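Local coordinates for helicase-like protein (Bacteroides thetaiotaomicron, PDB 2FG1) that adopts a macro-domain fold and probably removes ADP-ribose from modified thymidine in DNA, though its function has not been established, at residues L65-Y78 against R99-F113. Numbering follows the deposited sequence. Where two conformers were deposited one is given.
Sequences LGAVQFVNVENKLY and RYDAVRQCLKEVALF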
loop_
_atom_site.group_PDB
_atom_site.type_symbol
_atom_site.label_atom_id
_atom_site.label_comp_id
_atom_site.label_asym_id
_atom_site.label_seq_id
_atom_site.Cartn_x
_atom_site.Cartn_y
_atom_site.Cartn_z
ATOM N N LEU A 65 -11.976 1.397 6.052
ATOM C CA LEU A 65 -10.654 1.177 6.624
ATOM C C LEU A 65 -10.380 -0.319 6.748
ATOM O O LEU A 65 -11.224 -1.066 7.279
ATOM C CB LEU A 65 -10.552 1.848 7.997
ATOM C CG LEU A 65 -10.450 3.375 7.961
ATOM C CD1 LEU A 65 -10.791 3.945 9.329
ATOM C CD2 LEU A 65 -9.069 3.834 7.521
ATOM N N GLY A 66 -9.222 -0.755 6.257
ATOM C CA GLY A 66 -8.868 -2.169 6.297
ATOM C C GLY A 66 -9.126 -2.910 5.000
ATOM O O GLY A 66 -8.620 -4.012 4.827
ATOM N N ALA A 67 -9.887 -2.300 4.086
ATOM C CA ALA A 67 -10.200 -2.927 2.799
ATOM C C ALA A 67 -9.102 -2.676 1.766
ATOM O O ALA A 67 -8.344 -1.700 1.861
ATOM C CB ALA A 67 -11.553 -2.441 2.270
ATOM N N VAL A 68 -9.027 -3.552 0.768
ATOM C CA VAL A 68 -8.012 -3.459 -0.279
ATOM C C VAL A 68 -8.648 -3.763 -1.626
ATOM O O VAL A 68 -9.439 -4.707 -1.748
ATOM C CB VAL A 68 -6.846 -4.466 -0.035
ATOM C CG1 VAL A 68 -5.748 -4.290 -1.087
ATOM C CG2 VAL A 68 -6.269 -4.308 1.366
ATOM N N GLN A 69 -8.252 -2.989 -2.638
ATOM C CA GLN A 69 -8.605 -3.236 -4.031
ATOM C C GLN A 69 -7.338 -3.555 -4.805
ATOM O O GLN A 69 -6.364 -2.799 -4.736
ATOM C CB GLN A 69 -9.255 -1.984 -4.607
ATOM C CG GLN A 69 -9.602 -2.040 -6.081
ATOM C CD GLN A 69 -10.119 -0.709 -6.550
ATOM O OE1 GLN A 69 -9.458 0.311 -6.389
ATOM N NE2 GLN A 69 -11.310 -0.708 -7.145
ATOM N N PHE A 70 -7.349 -4.673 -5.534
ATOM C CA PHE A 70 -6.206 -5.093 -6.339
ATOM C C PHE A 70 -6.489 -4.828 -7.806
ATOM O O PHE A 70 -7.520 -5.262 -8.331
ATOM C CB PHE A 70 -5.903 -6.586 -6.127
ATOM C CG PHE A 70 -5.560 -6.936 -4.699
ATOM C CD1 PHE A 70 -4.242 -6.908 -4.259
ATOM C CD2 PHE A 70 -6.558 -7.292 -3.794
ATOM C CE1 PHE A 70 -3.928 -7.229 -2.931
ATOM C CE2 PHE A 70 -6.248 -7.611 -2.465
ATOM C CZ PHE A 70 -4.929 -7.584 -2.043
ATOM N N VAL A 71 -5.619 -4.066 -8.457
ATOM C CA VAL A 71 -5.789 -3.789 -9.882
ATOM C C VAL A 71 -4.573 -4.274 -10.638
ATOM O O VAL A 71 -3.436 -4.146 -10.187
ATOM C CB VAL A 71 -6.074 -2.280 -10.184
ATOM C CG1 VAL A 71 -4.860 -1.421 -9.911
ATOM C CG2 VAL A 71 -6.533 -2.075 -11.616
ATOM N N ASN A 72 -4.831 -4.846 -11.795
ATOM C CA ASN A 72 -3.769 -5.227 -12.703
ATOM C C ASN A 72 -3.324 -4.006 -13.501
ATOM O O ASN A 72 -4.166 -3.247 -14.003
ATOM C CB ASN A 72 -4.209 -6.350 -13.636
ATOM C CG ASN A 72 -3.075 -6.841 -14.493
ATOM O OD1 ASN A 72 -2.230 -7.618 -14.036
ATOM N ND2 ASN A 72 -3.011 -6.359 -15.723
ATOM N N VAL A 73 -2.020 -3.790 -13.602
ATOM C CA VAL A 73 -1.506 -2.697 -14.439
ATOM C C VAL A 73 -0.633 -3.175 -15.607
ATOM O O VAL A 73 -0.566 -2.512 -16.636
ATOM C CB VAL A 73 -0.776 -1.587 -13.625
ATOM C CG1 VAL A 73 -1.749 -0.873 -12.688
ATOM C CG2 VAL A 73 0.381 -2.152 -12.815
ATOM N N GLU A 74 -0.014 -4.355 -15.484
ATOM C CA GLU A 74 0.782 -4.958 -16.578
ATOM C C GLU A 74 0.814 -6.486 -16.452
ATOM O O GLU A 74 0.398 -7.022 -15.417
ATOM C CB GLU A 74 2.217 -4.414 -16.568
ATOM C CG GLU A 74 2.350 -2.975 -17.059
ATOM C CD GLU A 74 3.707 -2.350 -16.780
ATOM O OE1 GLU A 74 4.639 -3.070 -16.357
ATOM O OE2 GLU A 74 3.840 -1.125 -16.998
ATOM N N ASN A 75 1.305 -7.195 -17.480
ATOM C CA ASN A 75 1.594 -8.603 -17.299
ATOM C C ASN A 75 2.446 -8.730 -16.036
ATOM O O ASN A 75 3.496 -8.097 -15.900
ATOM C CB ASN A 75 2.301 -9.196 -18.511
ATOM C CG ASN A 75 2.499 -10.696 -18.388
ATOM O OD1 ASN A 75 1.611 -11.416 -17.928
ATOM N ND2 ASN A 75 3.666 -11.172 -18.798
ATOM N N LYS A 76 1.928 -9.500 -15.078
ATOM C CA LYS A 76 2.634 -9.840 -13.832
ATOM C C LYS A 76 2.810 -8.692 -12.821
ATOM O O LYS A 76 3.741 -8.714 -12.011
ATOM C CB LYS A 76 3.993 -10.487 -14.148
ATOM C CG LYS A 76 3.899 -11.791 -14.938
ATOM C CD LYS A 76 5.205 -12.107 -15.634
ATOM C CE LYS A 76 6.303 -12.483 -14.652
ATOM N NZ LYS A 76 7.564 -12.804 -15.372
ATOM N N LEU A 77 1.910 -7.709 -12.846
ATOM C CA LEU A 77 2.058 -6.520 -11.983
ATOM C C LEU A 77 0.719 -5.962 -11.534
ATOM O O LEU A 77 -0.138 -5.622 -12.358
ATOM C CB LEU A 77 2.902 -5.427 -12.655
ATOM C CG LEU A 77 3.262 -4.156 -11.866
ATOM C CD1 LEU A 77 3.946 -4.455 -10.541
ATOM C CD2 LEU A 77 4.140 -3.248 -12.712
ATOM N N TYR A 78 0.544 -5.885 -10.217
ATOM C CA TYR A 78 -0.686 -5.397 -9.608
ATOM C C TYR A 78 -0.381 -4.221 -8.705
ATOM O O TYR A 78 0.740 -4.103 -8.187
ATOM C CB TYR A 78 -1.369 -6.491 -8.779
ATOM C CG TYR A 78 -1.756 -7.687 -9.603
ATOM C CD1 TYR A 78 -3.052 -7.829 -10.105
ATOM C CD2 TYR A 78 -0.815 -8.671 -9.907
ATOM C CE1 TYR A 78 -3.397 -8.933 -10.885
ATOM C CE2 TYR A 78 -1.149 -9.772 -10.687
ATOM C CZ TYR A 78 -2.440 -9.889 -11.170
ATOM O OH TYR A 78 -2.766 -10.987 -11.943
ATOM N N ARG A 99 -3.967 4.964 10.326
ATOM C CA ARG A 99 -4.620 4.010 11.223
ATOM C C ARG A 99 -3.868 2.692 11.136
ATOM O O ARG A 99 -3.998 1.950 10.156
ATOM C CB ARG A 99 -6.093 3.832 10.852
ATOM C CG ARG A 99 -6.956 5.077 11.089
ATOM C CD ARG A 99 -7.058 5.410 12.573
ATOM N NE ARG A 99 -7.950 6.540 12.841
ATOM C CZ ARG A 99 -7.581 7.823 12.832
ATOM N NH1 ARG A 99 -6.330 8.167 12.540
ATOM N NH2 ARG A 99 -8.471 8.772 13.094
ATOM N N TYR A 100 -3.038 2.417 12.133
ATOM C CA TYR A 100 -2.153 1.242 12.094
ATOM C C TYR A 100 -2.926 -0.062 12.044
ATOM O O TYR A 100 -2.529 -0.989 11.347
ATOM C CB TYR A 100 -1.186 1.232 13.277
ATOM C CG TYR A 100 -0.176 2.355 13.274
ATOM C CD1 TYR A 100 0.922 2.327 12.416
ATOM C CD2 TYR A 100 -0.309 3.436 14.141
ATOM C CE1 TYR A 100 1.867 3.354 12.418
ATOM C CE2 TYR A 100 0.628 4.471 14.153
ATOM C CZ TYR A 100 1.705 4.425 13.285
ATOM O OH TYR A 100 2.627 5.443 13.300
ATOM N N ASP A 101 -4.028 -0.136 12.780
ATOM C CA ASP A 101 -4.867 -1.340 12.746
ATOM C C ASP A 101 -5.483 -1.575 11.365
ATOM O O ASP A 101 -5.542 -2.715 10.875
ATOM C CB ASP A 101 -5.926 -1.346 13.863
ATOM C CG ASP A 101 -6.850 -0.118 13.857
ATOM O OD1 ASP A 101 -6.557 0.935 13.242
ATOM O OD2 ASP A 101 -7.903 -0.195 14.536
ATOM N N ALA A 102 -5.906 -0.493 10.722
ATOM C CA ALA A 102 -6.413 -0.586 9.360
ATOM C C ALA A 102 -5.334 -1.065 8.396
ATOM O O ALA A 102 -5.579 -1.950 7.572
ATOM C CB ALA A 102 -6.982 0.757 8.903
ATOM N N VAL A 103 -4.130 -0.502 8.491
ATOM C CA VAL A 103 -3.042 -0.933 7.623
ATOM C C VAL A 103 -2.752 -2.412 7.844
ATOM O O VAL A 103 -2.541 -3.137 6.887
ATOM C CB VAL A 103 -1.758 -0.082 7.798
ATOM C CG1 VAL A 103 -0.651 -0.590 6.878
ATOM C CG2 VAL A 103 -2.056 1.386 7.497
ATOM N N ARG A 104 -2.739 -2.854 9.096
ATOM C CA ARG A 104 -2.510 -4.272 9.377
ATOM C C ARG A 104 -3.582 -5.145 8.718
ATOM O O ARG A 104 -3.252 -6.156 8.085
ATOM C CB ARG A 104 -2.440 -4.543 10.869
ATOM C CG ARG A 104 -2.222 -6.028 11.130
ATOM C CD ARG A 104 -2.228 -6.371 12.585
ATOM N NE ARG A 104 -1.124 -5.783 13.337
ATOM C CZ ARG A 104 0.088 -6.326 13.429
ATOM N NH1 ARG A 104 0.397 -7.436 12.745
ATOM N NH2 ARG A 104 1.016 -5.740 14.175
ATOM N N GLN A 105 -4.844 -4.745 8.837
ATOM C CA GLN A 105 -5.934 -5.496 8.200
ATOM C C GLN A 105 -5.744 -5.539 6.685
ATOM O O GLN A 105 -5.914 -6.592 6.056
ATOM C CB GLN A 105 -7.299 -4.920 8.576
ATOM C CG GLN A 105 -8.476 -5.696 7.974
ATOM C CD GLN A 105 -9.830 -5.250 8.480
ATOM O OE1 GLN A 105 -10.038 -4.088 8.836
ATOM N NE2 GLN A 105 -10.768 -6.193 8.535
ATOM N N CYS A 106 -5.360 -4.410 6.099
ATOM C CA CYS A 106 -5.065 -4.380 4.673
ATOM C C CYS A 106 -3.958 -5.363 4.323
ATOM O O CYS A 106 -4.059 -6.103 3.341
ATOM C CB CYS A 106 -4.612 -2.984 4.249
ATOM S SG CYS A 106 -5.844 -1.664 4.365
ATOM N N LEU A 107 -2.891 -5.375 5.126
ATOM C CA LEU A 107 -1.758 -6.237 4.857
ATOM C C LEU A 107 -2.096 -7.717 5.026
ATOM O O LEU A 107 -1.509 -8.546 4.330
ATOM C CB LEU A 107 -0.535 -5.832 5.686
ATOM C CG LEU A 107 0.104 -4.498 5.245
ATOM C CD1 LEU A 107 1.137 -4.023 6.276
ATOM C CD2 LEU A 107 0.734 -4.605 3.866
ATOM N N LYS A 108 -3.049 -8.043 5.901
ATOM C CA LYS A 108 -3.530 -9.428 5.987
ATOM C C LYS A 108 -4.131 -9.865 4.639
ATOM O O LYS A 108 -3.921 -11.000 4.188
ATOM C CB LYS A 108 -4.578 -9.580 7.092
ATOM C CG LYS A 108 -4.021 -9.705 8.514
ATOM C CD LYS A 108 -5.128 -10.054 9.511
ATOM C CE LYS A 108 -4.596 -10.439 10.881
ATOM N NZ LYS A 108 -3.743 -9.403 11.497
ATOM N N GLU A 109 -4.880 -8.967 4.007
ATOM C CA GLU A 109 -5.479 -9.293 2.707
ATOM C C GLU A 109 -4.409 -9.358 1.610
ATOM O O GLU A 109 -4.449 -10.248 0.740
ATOM C CB GLU A 109 -6.615 -8.325 2.351
ATOM C CG GLU A 109 -7.414 -8.774 1.119
ATOM C CD GLU A 109 -8.616 -7.908 0.818
ATOM O OE1 GLU A 109 -9.064 -7.151 1.701
ATOM O OE2 GLU A 109 -9.140 -8.000 -0.316
ATOM N N VAL A 110 -3.437 -8.447 1.657
ATOM C CA VAL A 110 -2.311 -8.501 0.735
ATOM C C VAL A 110 -1.531 -9.811 0.907
ATOM O O VAL A 110 -1.084 -10.399 -0.082
ATOM C CB VAL A 110 -1.390 -7.279 0.905
ATOM C CG1 VAL A 110 -0.103 -7.436 0.100
ATOM C CG2 VAL A 110 -2.147 -6.005 0.484
ATOM N N ALA A 111 -1.370 -10.279 2.146
ATOM C CA ALA A 111 -0.664 -11.543 2.365
ATOM C C ALA A 111 -1.350 -12.698 1.624
ATOM O O ALA A 111 -0.687 -13.489 0.954
ATOM C CB ALA A 111 -0.542 -11.844 3.847
ATOM N N LEU A 112 -2.671 -12.795 1.743
ATOM C CA LEU A 112 -3.402 -13.865 1.056
ATOM C C LEU A 112 -3.274 -13.745 -0.457
ATOM O O LEU A 112 -3.044 -14.737 -1.146
ATOM C CB LEU A 112 -4.872 -13.855 1.459
ATOM C CG LEU A 112 -5.160 -14.115 2.935
ATOM C CD1 LEU A 112 -6.616 -13.831 3.237
ATOM C CD2 LEU A 112 -4.818 -15.520 3.308
ATOM N N PHE A 113 -3.410 -12.528 -0.964
ATOM C CA PHE A 113 -3.333 -12.297 -2.406
ATOM C C PHE A 113 -1.943 -12.655 -2.954
ATOM O O PHE A 113 -1.823 -13.338 -3.985
ATOM C CB PHE A 113 -3.687 -10.834 -2.709
ATOM C CG PHE A 113 -3.694 -10.488 -4.178
ATOM C CD1 PHE A 113 -4.883 -10.483 -4.895
ATOM C CD2 PHE A 113 -2.521 -10.133 -4.834
ATOM C CE1 PHE A 113 -4.899 -10.142 -6.255
ATOM C CE2 PHE A 113 -2.522 -9.804 -6.198
ATOM C CZ PHE A 113 -3.713 -9.808 -6.902
HETATM O O HOH W 1 -9.357 -6.559 4.349
HETATM O O HOH W 2 -11.092 -5.641 0.923
#
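Phe70 and Phe113 lie flat on each other as an offset stack, centroids 3.9 Å apart and planes at 2°. With its CG anti to the backbone N (chi1 -178°), Phe113 leaves helix 100-117 toward the strand. CB rests over the Phe70 face near CZ; CG lies 3.5 Å from Phe70 CE1; CD1 sits above the middle of that ring and CD2 over its CD1-CE1 side; CE1 reaches Phe70 CB, and CE2 comes between Phe70 CD1 and Tyr78 CG. The ring edge at CZ points at the face of Tyr78, Phe113 CZ being 3.8 Å from Tyr78 CD1, in an edge-to-face pair. Flat rings suit this place because two faces can meet closely. Val68 CG1 lies over the opposite face of Phe70, toward the rim, while Glu109 CG and Val110 CA meet its edge. With an alanine at Phe70, Phe113 would probably lose the face it stacks on and be held less firmly. Glu109, extended beyond CG, reaches the strand through water: OE1 accepts from one water that also donates to Gly66 O and from another that accepts from Val68 N. Gly66 CA makes a CA-H...O contact with Ala102 O (3.5 Å); a CB would hit Gln105 OE1 and, at phi 98°, the preceding carbonyl O. Strand 68-74, outermost in the macro-domain sheet, packs on helix 100-117, with helix 48-59 touching Ala67 and strand 22-29 meeting Phe113.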